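Local atomic coordinates of gamma-glutamyltransferase 1 Threonine peptidase. MEROPS family T03 (Pseudomonas nitroreducens, PDB entry 7D9X), a protein that probably cleaves gamma-glutamyl compounds such as glutathione and transfers the gamma-glutamyl group to water or an acceptor, as an N-terminal nucleophile threonine peptidase. Residues Leu275-Gly280 with Lys335-Arg340. Numbering follows the deposited sequence.
Sequences LAQLIG and KYIAKR
Ile337 reaches from helix 334-342 onto helix 271-284 with both branches of its side chain. Its CG2 methyl lies against the backbone of Gly280, 3.4 Å from Gly280 C, where a side chain on that residue would collide with it; the lack of a side chain on Gly280 allows its CA to come within 6.2 Å of Ile337 CA. The other branch, CG1 set anti to the carbonyl carbon (chi1 -61°), carries CD1 to Gln277, where it meets CA and the side-chain CG, each at 3.9 Å. Cutting Ile337 back to an alanine would remove CG2 and CD1, and would probably open a gap beside Gly280 and take away the methyl packed on Gln277 CG. The helix segments cross at -61° with their axes 9.9 Å apart, a helix-helix packing without direct hydrogen bonds across it, in the large-subunit portion of the gamma-glutamyltranspeptidase fold. On its far flank, helix 271-284 packs on strands 248-257 and 260-264 through Leu275 and Ile279.

The polar groups gather to one side of Ile337. The extended Gln277 chain brings NE2 to the ring edge of Tyr336, 3.8 Å from CE2, with amide and ring planes 45° apart. Gln277 NE2 donates to Leu331 O and Asp313 OD2, and the latter oxygen is also hydrogen-bonded to Tyr336 OH, so a single carboxylate oxygen ties both side chains to helix 297-317. Within helix 334-342, Arg340 CG sits over one face of the Tyr336 ring, toward its rim. A water in the guanidinium plane accepts from Arg340 NE at 2.9 Å and donates a weak bond to Gln277 OE1, bridging the two helices.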
loop_
_atom_site.group_PDB
_atom_site.type_symbol
_atom_site.label_atom_id
_atom_site.label_comp_id
_atom_site.label_asym_id
_atom_site.label_seq_id
_atom_site.Cartn_x
_atom_site.Cartn_y
_atom_site.Cartn_z
ATOM N N LEU A 275 8.589 -5.651 -8.976
ATOM C CA LEU A 275 9.613 -4.660 -9.312
ATOM C C LEU A 275 10.909 -5.328 -9.773
ATOM O O LEU A 275 11.606 -4.813 -10.659
ATOM C CB LEU A 275 9.868 -3.748 -8.106
ATOM C CG LEU A 275 8.762 -2.734 -7.893
ATOM C CD1 LEU A 275 8.791 -2.144 -6.471
ATOM C CD2 LEU A 275 8.831 -1.610 -8.938
ATOM N N ALA A 276 11.266 -6.465 -9.175
ATOM C CA ALA A 276 12.467 -7.162 -9.616
ATOM C C ALA A 276 12.365 -7.541 -11.089
ATOM O O ALA A 276 13.355 -7.458 -11.835
ATOM C CB ALA A 276 12.690 -8.404 -8.760
ATOM N N GLN A 277 11.171 -7.938 -11.528
ATOM C CA GLN A 277 10.965 -8.322 -12.922
ATOM C C GLN A 277 10.778 -7.109 -13.829
ATOM O O GLN A 277 11.273 -7.098 -14.966
ATOM C CB GLN A 277 9.750 -9.249 -13.042
ATOM C CG GLN A 277 9.898 -10.560 -12.331
ATOM C CD GLN A 277 8.678 -11.448 -12.510
ATOM O OE1 GLN A 277 7.668 -11.013 -13.033
ATOM N NE2 GLN A 277 8.772 -12.694 -12.055
ATOM N N LEU A 278 10.063 -6.088 -13.356
ATOM C CA LEU A 278 9.859 -4.896 -14.174
ATOM C C LEU A 278 11.187 -4.224 -14.485
ATOM O O LEU A 278 11.493 -3.911 -15.647
ATOM C CB LEU A 278 8.923 -3.922 -13.453
ATOM C CG LEU A 278 7.454 -4.335 -13.323
ATOM C CD1 LEU A 278 6.787 -3.602 -12.188
ATOM C CD2 LEU A 278 6.718 -4.092 -14.648
ATOM N N ILE A 279 11.991 -3.971 -13.448
ATOM C CA ILE A 279 13.269 -3.293 -13.657
ATOM C C ILE A 279 14.217 -4.178 -14.449
ATOM O O ILE A 279 14.876 -3.726 -15.394
ATOM C CB ILE A 279 13.881 -2.879 -12.309
ATOM C CG1 ILE A 279 12.989 -1.837 -11.644
ATOM C CG2 ILE A 279 15.299 -2.346 -12.522
ATOM C CD1 ILE A 279 13.307 -1.619 -10.149
ATOM N N GLY A 280 14.293 -5.456 -14.082
ATOM C CA GLY A 280 15.210 -6.355 -14.766
ATOM C C GLY A 280 14.887 -6.541 -16.237
ATOM O O GLY A 280 15.790 -6.632 -17.075
ATOM N N LYS A 335 18.647 -15.262 -15.370
ATOM C CA LYS A 335 18.369 -16.032 -16.583
ATOM C C LYS A 335 16.873 -16.084 -16.867
ATOM O O LYS A 335 16.449 -16.000 -18.028
ATOM C CB LYS A 335 18.937 -17.445 -16.452
ATOM N N TYR A 336 16.061 -16.240 -15.821
ATOM C CA TYR A 336 14.614 -16.149 -15.992
ATOM C C TYR A 336 14.212 -14.768 -16.485
ATOM O O TYR A 336 13.394 -14.639 -17.402
ATOM C CB TYR A 336 13.917 -16.470 -14.674
ATOM C CG TYR A 336 12.413 -16.400 -14.750
ATOM C CD1 TYR A 336 11.674 -17.450 -15.272
ATOM C CD2 TYR A 336 11.724 -15.283 -14.295
ATOM C CE1 TYR A 336 10.300 -17.390 -15.340
ATOM C CE2 TYR A 336 10.341 -15.218 -14.358
ATOM C CZ TYR A 336 9.636 -16.272 -14.891
ATOM O OH TYR A 336 8.255 -16.222 -14.973
ATOM N N ILE A 337 14.784 -13.719 -15.886
ATOM C CA ILE A 337 14.521 -12.356 -16.339
ATOM C C ILE A 337 14.836 -12.224 -17.823
ATOM O O ILE A 337 14.098 -11.580 -18.580
ATOM C CB ILE A 337 15.338 -11.351 -15.498
ATOM C CG1 ILE A 337 14.945 -11.422 -14.023
ATOM C CG2 ILE A 337 15.174 -9.936 -16.049
ATOM C CD1 ILE A 337 13.494 -11.111 -13.741
ATOM N N ALA A 338 15.943 -12.820 -18.259
ATOM C CA ALA A 338 16.323 -12.729 -19.665
ATOM C C ALA A 338 15.322 -13.449 -20.557
ATOM O O ALA A 338 14.925 -12.921 -21.604
ATOM C CB ALA A 338 17.727 -13.296 -19.859
ATOM N N LYS A 339 14.892 -14.649 -20.155
ATOM C CA LYS A 339 13.899 -15.381 -20.941
ATOM C C LYS A 339 12.615 -14.578 -21.075
ATOM O O LYS A 339 12.083 -14.409 -22.180
ATOM C CB LYS A 339 13.615 -16.736 -20.293
ATOM N N ARG A 340 12.106 -14.058 -19.947
ATOM C CA ARG A 340 10.851 -13.317 -19.979
ATOM C C ARG A 340 10.995 -12.031 -20.784
ATOM O O ARG A 340 10.060 -11.616 -21.475
ATOM C CB ARG A 340 10.394 -13.016 -18.546
ATOM C CG ARG A 340 10.145 -14.253 -17.695
ATOM C CD ARG A 340 8.955 -15.067 -18.201
ATOM N NE ARG A 340 7.675 -14.580 -17.692
ATOM C CZ ARG A 340 6.490 -15.080 -18.033
ATOM N NH1 ARG A 340 6.418 -16.081 -18.906
ATOM N NH2 ARG A 340 5.371 -14.587 -17.512
HETATM O O HOH W 1 7.686 -12.858 -15.378
#